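Local structure of carboxypeptidase Y inhibitor (Saccharomyces cerevisiae, 1WPX) at residues S60-M72 and T132-S144. The protein inhibits the serine protease carboxypeptidase Y specifically and potently, and belongs to the phosphatidylethanolamine-binding protein family. Residues are numbered along the deposited sequence; the frame is centred on the assembly and turned at random.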
# COMPACT_ATOMS: atom_id res chain seq x y z
N SER B 60 6.64 26.62 -0.84
CA SER B 60 8.08 26.87 -0.95
C SER B 60 8.77 25.79 -1.76
O SER B 60 8.14 24.81 -2.16
CB SER B 60 8.71 26.95 0.44
OG SER B 60 8.09 27.97 1.21
N LYS B 61 10.06 25.95 -2.02
CA LYS B 61 10.79 24.97 -2.80
C LYS B 61 10.99 23.68 -2.01
O LYS B 61 11.36 23.71 -0.84
CB LYS B 61 12.14 25.52 -3.26
CG LYS B 61 12.82 24.62 -4.30
CD LYS B 61 13.97 25.29 -5.03
CE LYS B 61 15.21 25.41 -4.17
NZ LYS B 61 16.36 25.93 -4.98
N PRO B 62 10.75 22.52 -2.65
CA PRO B 62 10.90 21.21 -2.01
C PRO B 62 12.33 20.68 -2.00
O PRO B 62 13.21 21.21 -2.69
CB PRO B 62 9.99 20.33 -2.84
CG PRO B 62 10.22 20.87 -4.21
CD PRO B 62 10.18 22.37 -4.00
N GLN B 63 12.56 19.63 -1.22
CA GLN B 63 13.87 18.99 -1.13
C GLN B 63 13.87 17.79 -2.09
O GLN B 63 12.82 17.20 -2.36
CB GLN B 63 14.13 18.50 0.28
CG GLN B 63 14.09 19.59 1.32
CD GLN B 63 14.28 19.04 2.72
OE1 GLN B 63 15.33 18.48 3.05
NE2 GLN B 63 13.25 19.18 3.55
N PHE B 64 15.05 17.44 -2.58
CA PHE B 64 15.18 16.33 -3.52
C PHE B 64 16.24 15.31 -3.10
O PHE B 64 17.17 15.63 -2.37
CB PHE B 64 15.54 16.86 -4.90
CG PHE B 64 14.58 17.87 -5.44
CD1 PHE B 64 13.49 17.46 -6.22
CD2 PHE B 64 14.76 19.23 -5.19
CE1 PHE B 64 12.60 18.40 -6.75
CE2 PHE B 64 13.87 20.17 -5.71
CZ PHE B 64 12.79 19.76 -6.49
N GLN B 65 16.07 14.08 -3.59
CA GLN B 65 17.01 13.00 -3.34
C GLN B 65 16.97 12.10 -4.56
O GLN B 65 15.90 11.87 -5.12
CB GLN B 65 16.63 12.17 -2.11
CG GLN B 65 17.56 10.97 -1.90
CD GLN B 65 17.09 10.01 -0.83
OE1 GLN B 65 15.99 9.47 -0.90
NE2 GLN B 65 17.94 9.78 0.17
N PHE B 66 18.13 11.61 -4.97
CA PHE B 66 18.21 10.73 -6.13
C PHE B 66 18.75 9.38 -5.70
O PHE B 66 19.79 9.29 -5.06
CB PHE B 66 19.11 11.34 -7.20
CG PHE B 66 19.29 10.47 -8.41
CD1 PHE B 66 18.20 10.03 -9.15
CD2 PHE B 66 20.57 10.09 -8.82
CE1 PHE B 66 18.37 9.23 -10.28
CE2 PHE B 66 20.75 9.29 -9.95
CZ PHE B 66 19.64 8.86 -10.68
N THR B 67 18.02 8.32 -6.02
CA THR B 67 18.46 6.99 -5.68
C THR B 67 18.78 6.29 -6.99
O THR B 67 17.91 6.10 -7.84
CB THR B 67 17.38 6.19 -4.92
OG1 THR B 67 17.28 6.69 -3.59
CG2 THR B 67 17.73 4.72 -4.87
N PHE B 68 20.05 5.94 -7.15
CA PHE B 68 20.45 5.24 -8.36
C PHE B 68 20.54 3.76 -8.03
O PHE B 68 21.02 3.37 -6.97
CB PHE B 68 21.81 5.76 -8.86
CG PHE B 68 22.42 4.90 -9.92
CD1 PHE B 68 23.35 3.91 -9.60
CD2 PHE B 68 22.04 5.05 -11.26
CE1 PHE B 68 23.89 3.09 -10.58
CE2 PHE B 68 22.58 4.23 -12.26
CZ PHE B 68 23.51 3.25 -11.92
N ASN B 69 20.04 2.95 -8.95
CA ASN B 69 20.06 1.50 -8.78
C ASN B 69 20.46 0.86 -10.10
O ASN B 69 19.64 0.75 -11.01
CB ASN B 69 18.68 1.00 -8.36
CG ASN B 69 18.65 -0.50 -8.19
OD1 ASN B 69 19.44 -1.06 -7.43
ND2 ASN B 69 17.73 -1.17 -8.89
N LYS B 70 21.72 0.46 -10.20
CA LYS B 70 22.21 -0.18 -11.42
C LYS B 70 21.50 -1.51 -11.55
O LYS B 70 21.97 -2.54 -11.06
CB LYS B 70 23.72 -0.40 -11.35
CG LYS B 70 24.27 -1.26 -12.48
CD LYS B 70 25.78 -1.38 -12.39
CE LYS B 70 26.29 -2.53 -13.24
NZ LYS B 70 25.77 -3.84 -12.74
N GLN B 71 20.34 -1.48 -12.20
CA GLN B 71 19.54 -2.68 -12.39
C GLN B 71 18.26 -2.25 -13.10
O GLN B 71 17.74 -2.95 -13.97
CB GLN B 71 19.21 -3.31 -11.03
CG GLN B 71 18.83 -4.78 -11.11
CD GLN B 71 17.51 -5.00 -11.83
OE1 GLN B 71 17.26 -6.07 -12.39
NE2 GLN B 71 16.64 -3.99 -11.80
N MET B 72 17.76 -1.07 -12.73
CA MET B 72 16.55 -0.53 -13.33
C MET B 72 16.79 -0.25 -14.82
O MET B 72 15.93 0.32 -15.50
CB MET B 72 16.17 0.77 -12.63
CG MET B 72 15.93 0.62 -11.15
SD MET B 72 15.46 2.18 -10.40
CE MET B 72 13.81 2.36 -11.06
N THR B 132 24.65 -4.01 -9.27
CA THR B 132 25.67 -3.96 -8.23
C THR B 132 25.85 -2.55 -7.67
O THR B 132 26.16 -2.37 -6.49
CB THR B 132 27.03 -4.48 -8.76
OG1 THR B 132 28.05 -4.26 -7.77
CG2 THR B 132 27.40 -3.77 -10.06
N GLU B 133 25.64 -1.55 -8.52
CA GLU B 133 25.77 -0.16 -8.10
C GLU B 133 24.46 0.32 -7.47
O GLU B 133 23.37 0.02 -7.97
CB GLU B 133 26.11 0.72 -9.31
CG GLU B 133 27.39 0.34 -10.02
CD GLU B 133 28.63 0.74 -9.25
OE1 GLU B 133 28.67 0.49 -8.03
OE2 GLU B 133 29.55 1.31 -9.87
N PHE B 134 24.59 1.06 -6.38
CA PHE B 134 23.43 1.58 -5.68
C PHE B 134 23.83 2.70 -4.74
O PHE B 134 24.87 2.62 -4.08
CB PHE B 134 22.74 0.48 -4.86
CG PHE B 134 21.67 1.00 -3.93
CD1 PHE B 134 20.36 1.15 -4.38
CD2 PHE B 134 22.00 1.39 -2.63
CE1 PHE B 134 19.39 1.70 -3.54
CE2 PHE B 134 21.03 1.94 -1.80
CZ PHE B 134 19.72 2.10 -2.25
N PHE B 135 23.01 3.75 -4.68
CA PHE B 135 23.26 4.86 -3.79
C PHE B 135 22.12 5.86 -3.80
O PHE B 135 21.46 6.07 -4.82
CB PHE B 135 24.58 5.57 -4.13
CG PHE B 135 24.56 6.33 -5.44
CD1 PHE B 135 23.88 7.54 -5.55
CD2 PHE B 135 25.22 5.83 -6.55
CE1 PHE B 135 23.86 8.24 -6.75
CE2 PHE B 135 25.22 6.52 -7.76
CZ PHE B 135 24.54 7.73 -7.86
N ALA B 136 21.90 6.47 -2.64
CA ALA B 136 20.87 7.48 -2.49
C ALA B 136 21.62 8.73 -2.09
O ALA B 136 22.41 8.70 -1.15
CB ALA B 136 19.89 7.07 -1.40
N SER B 137 21.38 9.83 -2.79
CA SER B 137 22.06 11.07 -2.48
C SER B 137 21.23 12.31 -2.74
O SER B 137 20.37 12.34 -3.62
CB SER B 137 23.36 11.17 -3.29
OG SER B 137 23.96 12.45 -3.13
N GLU B 138 21.50 13.34 -1.95
CA GLU B 138 20.82 14.61 -2.10
C GLU B 138 21.73 15.45 -2.98
O GLU B 138 22.83 15.02 -3.33
CB GLU B 138 20.63 15.28 -0.74
CG GLU B 138 19.81 14.44 0.21
CD GLU B 138 19.47 15.18 1.47
OE1 GLU B 138 20.41 15.62 2.18
OE2 GLU B 138 18.25 15.33 1.76
N PHE B 139 21.29 16.64 -3.34
CA PHE B 139 22.10 17.48 -4.20
C PHE B 139 22.87 18.54 -3.44
O PHE B 139 22.48 18.94 -2.34
CB PHE B 139 21.22 18.14 -5.25
CG PHE B 139 20.57 17.17 -6.17
CD1 PHE B 139 21.29 16.57 -7.19
CD2 PHE B 139 19.24 16.79 -5.97
CE1 PHE B 139 20.70 15.61 -8.01
CE2 PHE B 139 18.65 15.83 -6.78
CZ PHE B 139 19.38 15.24 -7.80
N ASN B 140 23.98 18.97 -4.02
CA ASN B 140 24.78 20.03 -3.43
C ASN B 140 24.28 21.28 -4.14
O ASN B 140 24.56 21.50 -5.32
CB ASN B 140 26.26 19.81 -3.70
CG ASN B 140 27.13 20.83 -2.99
OD1 ASN B 140 28.35 20.73 -3.00
ND2 ASN B 140 26.49 21.82 -2.37
N THR B 141 23.51 22.07 -3.40
CA THR B 141 22.90 23.29 -3.92
C THR B 141 23.88 24.45 -4.17
O THR B 141 23.58 25.36 -4.94
CB THR B 141 21.80 23.77 -2.95
OG1 THR B 141 21.02 24.79 -3.58
CG2 THR B 141 22.43 24.33 -1.67
N LYS B 142 25.04 24.41 -3.52
CA LYS B 142 26.06 25.45 -3.64
C LYS B 142 26.25 26.09 -5.02
O LYS B 142 25.62 27.10 -5.34
CB LYS B 142 27.42 24.92 -3.17
CG LYS B 142 27.49 24.59 -1.69
CD LYS B 142 27.12 25.79 -0.85
CE LYS B 142 27.03 25.41 0.62
NZ LYS B 142 26.44 26.50 1.45
N GLY B 143 27.12 25.50 -5.83
CA GLY B 143 27.40 26.06 -7.14
C GLY B 143 26.34 25.96 -8.22
O GLY B 143 26.67 26.00 -9.40
N SER B 144 25.07 25.83 -7.84
CA SER B 144 24.03 25.71 -8.85
C SER B 144 23.60 27.07 -9.39
O SER B 144 23.94 28.10 -8.84
CB SER B 144 22.82 24.97 -8.28
OG SER B 144 22.25 25.68 -7.20
O HOH W 1 18.67 17.84 -2.29
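F66 and S137, and next to them F68 and F135, are hydrogen-bonded pairs of two neighbouring antiparallel strands, 63-69 and 134-140, whose axes come within 4.5 Å of each other. This is one seam of the antiparallel beta sheet of the phosphatidylethanolamine-binding protein fold: strand 35-40 continues it beyond 63-69, and strand 110-120 beyond 134-140. The bond from F66 N to S137 O is nearly straight, 177° at the hydrogen. Past F68, K70 N still donates a hydrogen bond to E133 O, at 2.8 Å, while at the other end a water takes over, donating to F64 O and accepting from F139 N.

F66, F68 and F135 gather on one face of the sheet, together with S137. F135 CG sits between its own backbone N and carbonyl carbon (chi1 69°), which carries the ring across to F68. F68 CB makes a CH-pi contact over one face of the F135 ring, 3.7 Å from its centroid. The two rings are near parallel, 26° apart, but slid so far that they barely overlap. With a serine in place of F135, F68 CB would probably lose its aromatic cover and a gap would open beside F66 CD2. At the edge of the F68 ring lies E133 CB.

The other face, with Q65, T67 and F134, meets the other protein chain of the complex: F134 packs edge-to-face on one of its aromatic side chains, and Q65 NE2 makes a hydrogen bond to the backbone of that chain. Between the strands here, T67 CG2 lies 3.7 Å from F134 CE1, and T67 OG1 is 3.4 Å from the methyl CB of A136.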